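Local coordinates for IPT/TIG domain-containing protein BACOVA_02650 (PDB 5E7G) that binds xyloglucan at the surface of the bacterial cell, probably capturing the polysaccharide before its transport into the periplasm for degradation, at residues D23-T28 / H97-A102. Residues are numbered along the deposited sequence; the frame is centred on the assembly and turned at random.
Sequences DVNPGT and HVLSPA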
ATOM      1  N   ASP A  23      17.559 -26.429 -30.129  1.00 68.55           N
ATOM      2  CA  ASP A  23      16.521 -25.565 -29.568  1.00 55.59           C
ATOM      3  C   ASP A  23      16.096 -24.527 -30.604  1.00 59.60           C
ATOM      4  O   ASP A  23      16.934 -23.962 -31.310  1.00 68.62           O
ATOM      5  CB  ASP A  23      17.010 -24.861 -28.298  1.00 55.51           C
ATOM      6  CG  ASP A  23      17.138 -25.802 -27.105  1.00 62.54           C
ATOM      7  OD1 ASP A  23      16.525 -26.888 -27.108  1.00 64.91           O
ATOM      8  OD2 ASP A  23      17.850 -25.439 -26.146  1.00 67.27           O
ATOM      9  N   VAL A  24      14.794 -24.282 -30.695  1.00 54.72           N
ATOM     10  CA  VAL A  24      14.253 -23.383 -31.708  1.00 55.85           C
ATOM     11  C   VAL A  24      13.008 -22.671 -31.200  1.00 56.11           C
ATOM     12  O   VAL A  24      12.205 -23.252 -30.475  1.00 54.43           O
ATOM     13  CB  VAL A  24      13.895 -24.146 -33.001  1.00 64.99           C
ATOM     14  CG1 VAL A  24      13.356 -23.196 -34.060  1.00 69.05           C
ATOM     15  CG2 VAL A  24      15.110 -24.887 -33.542  1.00 71.68           C
ATOM     16  N   ASN A  25      12.856 -21.408 -31.589  1.00 54.17           N
ATOM     17  CA  ASN A  25      11.669 -20.635 -31.254  1.00 61.33           C
ATOM     18  C   ASN A  25      10.592 -20.788 -32.327  1.00 64.18           C
ATOM     19  O   ASN A  25      10.907 -20.933 -33.512  1.00 54.66           O
ATOM     20  CB  ASN A  25      12.014 -19.151 -31.083  1.00 65.37           C
ATOM     21  CG  ASN A  25      12.742 -18.863 -29.780  1.00 70.55           C
ATOM     22  OD1 ASN A  25      12.130 -18.803 -28.713  1.00 74.58           O
ATOM     23  ND2 ASN A  25      14.053 -18.677 -29.863  1.00 77.48           N
ATOM     24  N   PRO A  26       9.312 -20.763 -31.922  1.00 57.00           N
ATOM     25  CA  PRO A  26       8.254 -20.764 -32.935  1.00 56.49           C
ATOM     26  C   PRO A  26       8.396 -19.582 -33.890  1.00 54.51           C
ATOM     27  O   PRO A  26       8.756 -18.487 -33.458  1.00 64.52           O
ATOM     28  CB  PRO A  26       6.970 -20.659 -32.108  1.00 49.12           C
ATOM     29  CG  PRO A  26       7.338 -21.180 -30.768  1.00 58.68           C
ATOM     30  CD  PRO A  26       8.766 -20.794 -30.557  1.00 57.80           C
ATOM     31  N   GLY A  27       8.144 -19.807 -35.172  1.00 56.67           N
ATOM     32  CA  GLY A  27       8.158 -18.727 -36.142  1.00 54.25           C
ATOM     33  C   GLY A  27       9.470 -18.601 -36.888  1.00 47.48           C
ATOM     34  O   GLY A  27       9.505 -17.984 -37.943  1.00 64.89           O
ATOM     35  N   THR A  28      10.544 -19.180 -36.355  1.00 53.01           N
ATOM     36  CA  THR A  28      11.854 -19.054 -36.990  1.00 55.83           C
ATOM     37  C   THR A  28      12.048 -20.078 -38.105  1.00 59.30           C
ATOM     38  O   THR A  28      11.456 -21.159 -38.090  1.00 59.91           O
ATOM     39  CB  THR A  28      13.004 -19.214 -35.976  1.00 54.84           C
ATOM     40  OG1 THR A  28      13.110 -20.581 -35.572  1.00 71.74           O
ATOM     41  CG2 THR A  28      12.782 -18.331 -34.753  1.00 69.69           C
ATOM     42  N   HIS A  97      13.742 -29.301 -30.232  1.00 59.21           N
ATOM     43  CA  HIS A  97      12.955 -28.736 -29.143  1.00 48.28           C
ATOM     44  C   HIS A  97      12.450 -27.342 -29.477  1.00 51.88           C
ATOM     45  O   HIS A  97      13.226 -26.388 -29.518  1.00 54.55           O
ATOM     46  CB  HIS A  97      13.791 -28.693 -27.866  1.00 52.84           C
ATOM     47  CG  HIS A  97      13.002 -28.353 -26.645  1.00 50.27           C
ATOM     48  ND1 HIS A  97      12.545 -27.081 -26.384  1.00 52.76           N
ATOM     49  CD2 HIS A  97      12.583 -29.122 -25.614  1.00 57.63           C
ATOM     50  CE1 HIS A  97      11.882 -27.079 -25.243  1.00 51.47           C
ATOM     51  NE2 HIS A  97      11.890 -28.305 -24.755  1.00 56.47           N
ATOM     52  N   VAL A  98      11.146 -27.227 -29.715  1.00 47.81           N
ATOM     53  CA  VAL A  98      10.533 -25.927 -29.936  1.00 46.07           C
ATOM     54  C   VAL A  98      10.278 -25.277 -28.570  1.00 57.83           C
ATOM     55  O   VAL A  98       9.540 -25.816 -27.737  1.00 50.93           O
ATOM     56  CB  VAL A  98       9.223 -26.033 -30.737  1.00 49.12           C
ATOM     57  CG1 VAL A  98       8.698 -24.648 -31.076  1.00 46.61           C
ATOM     58  CG2 VAL A  98       9.435 -26.834 -32.010  1.00 47.36           C
ATOM     59  N   LEU A  99      10.897 -24.120 -28.354  1.00 55.11           N
ATOM     60  CA  LEU A  99      10.940 -23.477 -27.040  1.00 54.14           C
ATOM     61  C   LEU A  99       9.620 -22.862 -26.608  1.00 54.36           C
ATOM     62  O   LEU A  99       8.984 -22.129 -27.368  1.00 57.67           O
ATOM     63  CB  LEU A  99      12.009 -22.384 -27.028  1.00 56.72           C
ATOM     64  CG  LEU A  99      13.450 -22.842 -27.236  1.00 53.92           C
ATOM     65  CD1 LEU A  99      14.338 -21.644 -27.489  1.00 57.31           C
ATOM     66  CD2 LEU A  99      13.934 -23.625 -26.033  1.00 57.65           C
ATOM     67  N   SER A 100       9.224 -23.152 -25.373  1.00 55.08           N
ATOM     68  CA  SER A 100       8.069 -22.499 -24.772  1.00 52.41           C
ATOM     69  C   SER A 100       8.446 -21.093 -24.310  1.00 48.73           C
ATOM     70  O   SER A 100       9.627 -20.788 -24.138  1.00 47.07           O
ATOM     71  CB  SER A 100       7.544 -23.321 -23.598  1.00 52.54           C
ATOM     72  OG  SER A 100       6.978 -24.531 -24.053  1.00 52.28           O
ATOM     73  N   PRO A 101       7.442 -20.227 -24.105  1.00 51.35           N
ATOM     74  CA  PRO A 101       7.722 -18.879 -23.596  1.00 50.49           C
ATOM     75  C   PRO A 101       8.362 -18.906 -22.202  1.00 47.33           C
ATOM     76  O   PRO A 101       8.125 -19.835 -21.423  1.00 43.78           O
ATOM     77  CB  PRO A 101       6.337 -18.217 -23.545  1.00 53.32           C
ATOM     78  CG  PRO A 101       5.439 -19.088 -24.376  1.00 48.07           C
ATOM     79  CD  PRO A 101       5.999 -20.466 -24.282  1.00 53.88           C
ATOM     80  N   ALA A 102       9.157 -17.888 -21.895  1.00 50.21           N
ATOM     81  CA  ALA A 102       9.879 -17.834 -20.627  1.00 50.64           C
ATOM     82  C   ALA A 102       8.923 -17.673 -19.440  1.00 53.92           C
ATOM     83  O   ALA A 102       7.927 -16.957 -19.537  1.00 53.32           O
ATOM     84  CB  ALA A 102      10.874 -16.695 -20.645  1.00 43.57           C
TER
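L99 lies across the strand formed by residues 23-24 and parts its two methyls between neighbours on that strand and just beyond it, a compact example of how a short parallel bridge is flanked by the side chain of the residue that follows it. CD2 meets the CB of D23 at 4.0 Å, the two side chains crossing at about a right angle, while CD1 reaches the amide of N25, 3.8 Å from OD1. The first torsion of L99 (chi1 -63°) sets CG opposite its carbonyl carbon, and from there CG packs 3.5 Å from the O of V24. That same oxygen accepts the backbone N of L99 in a short, nearly straight bond of 2.6 Å (168°). Cut back to an alanine, this position would lose both methyls, which would probably open a gap beside D23 CB and the N25 amide. The second rung, V24 N to H97 O, is more bent, its donor tilted from the carbonyl plane. On the face shared by D23 and H97, carboxylate and imidazole planes stand 68° apart, and OD1 of D23 touches CB of H97 at 3.4 Å rather than bonding to the ring; its hydrogen bond goes to the hydroxyl of Y184, whose ring stacks on H97. On the other face, buried V98 brings CG1 to within 3.7 Å of CG of P26, the second residue of a type II turn from N25 to T28, in which the T28 hydroxyl also bonds to the O of N25. V98 also touches L72, and G27 and T28 make backbone hydrogen bonds with V66. Strands 23-24 and 97-98 thus form a small parallel sheet, the latter following strand 91-95 and leading on to strand 104-109, against the loop between strands 178-183 and 187-193.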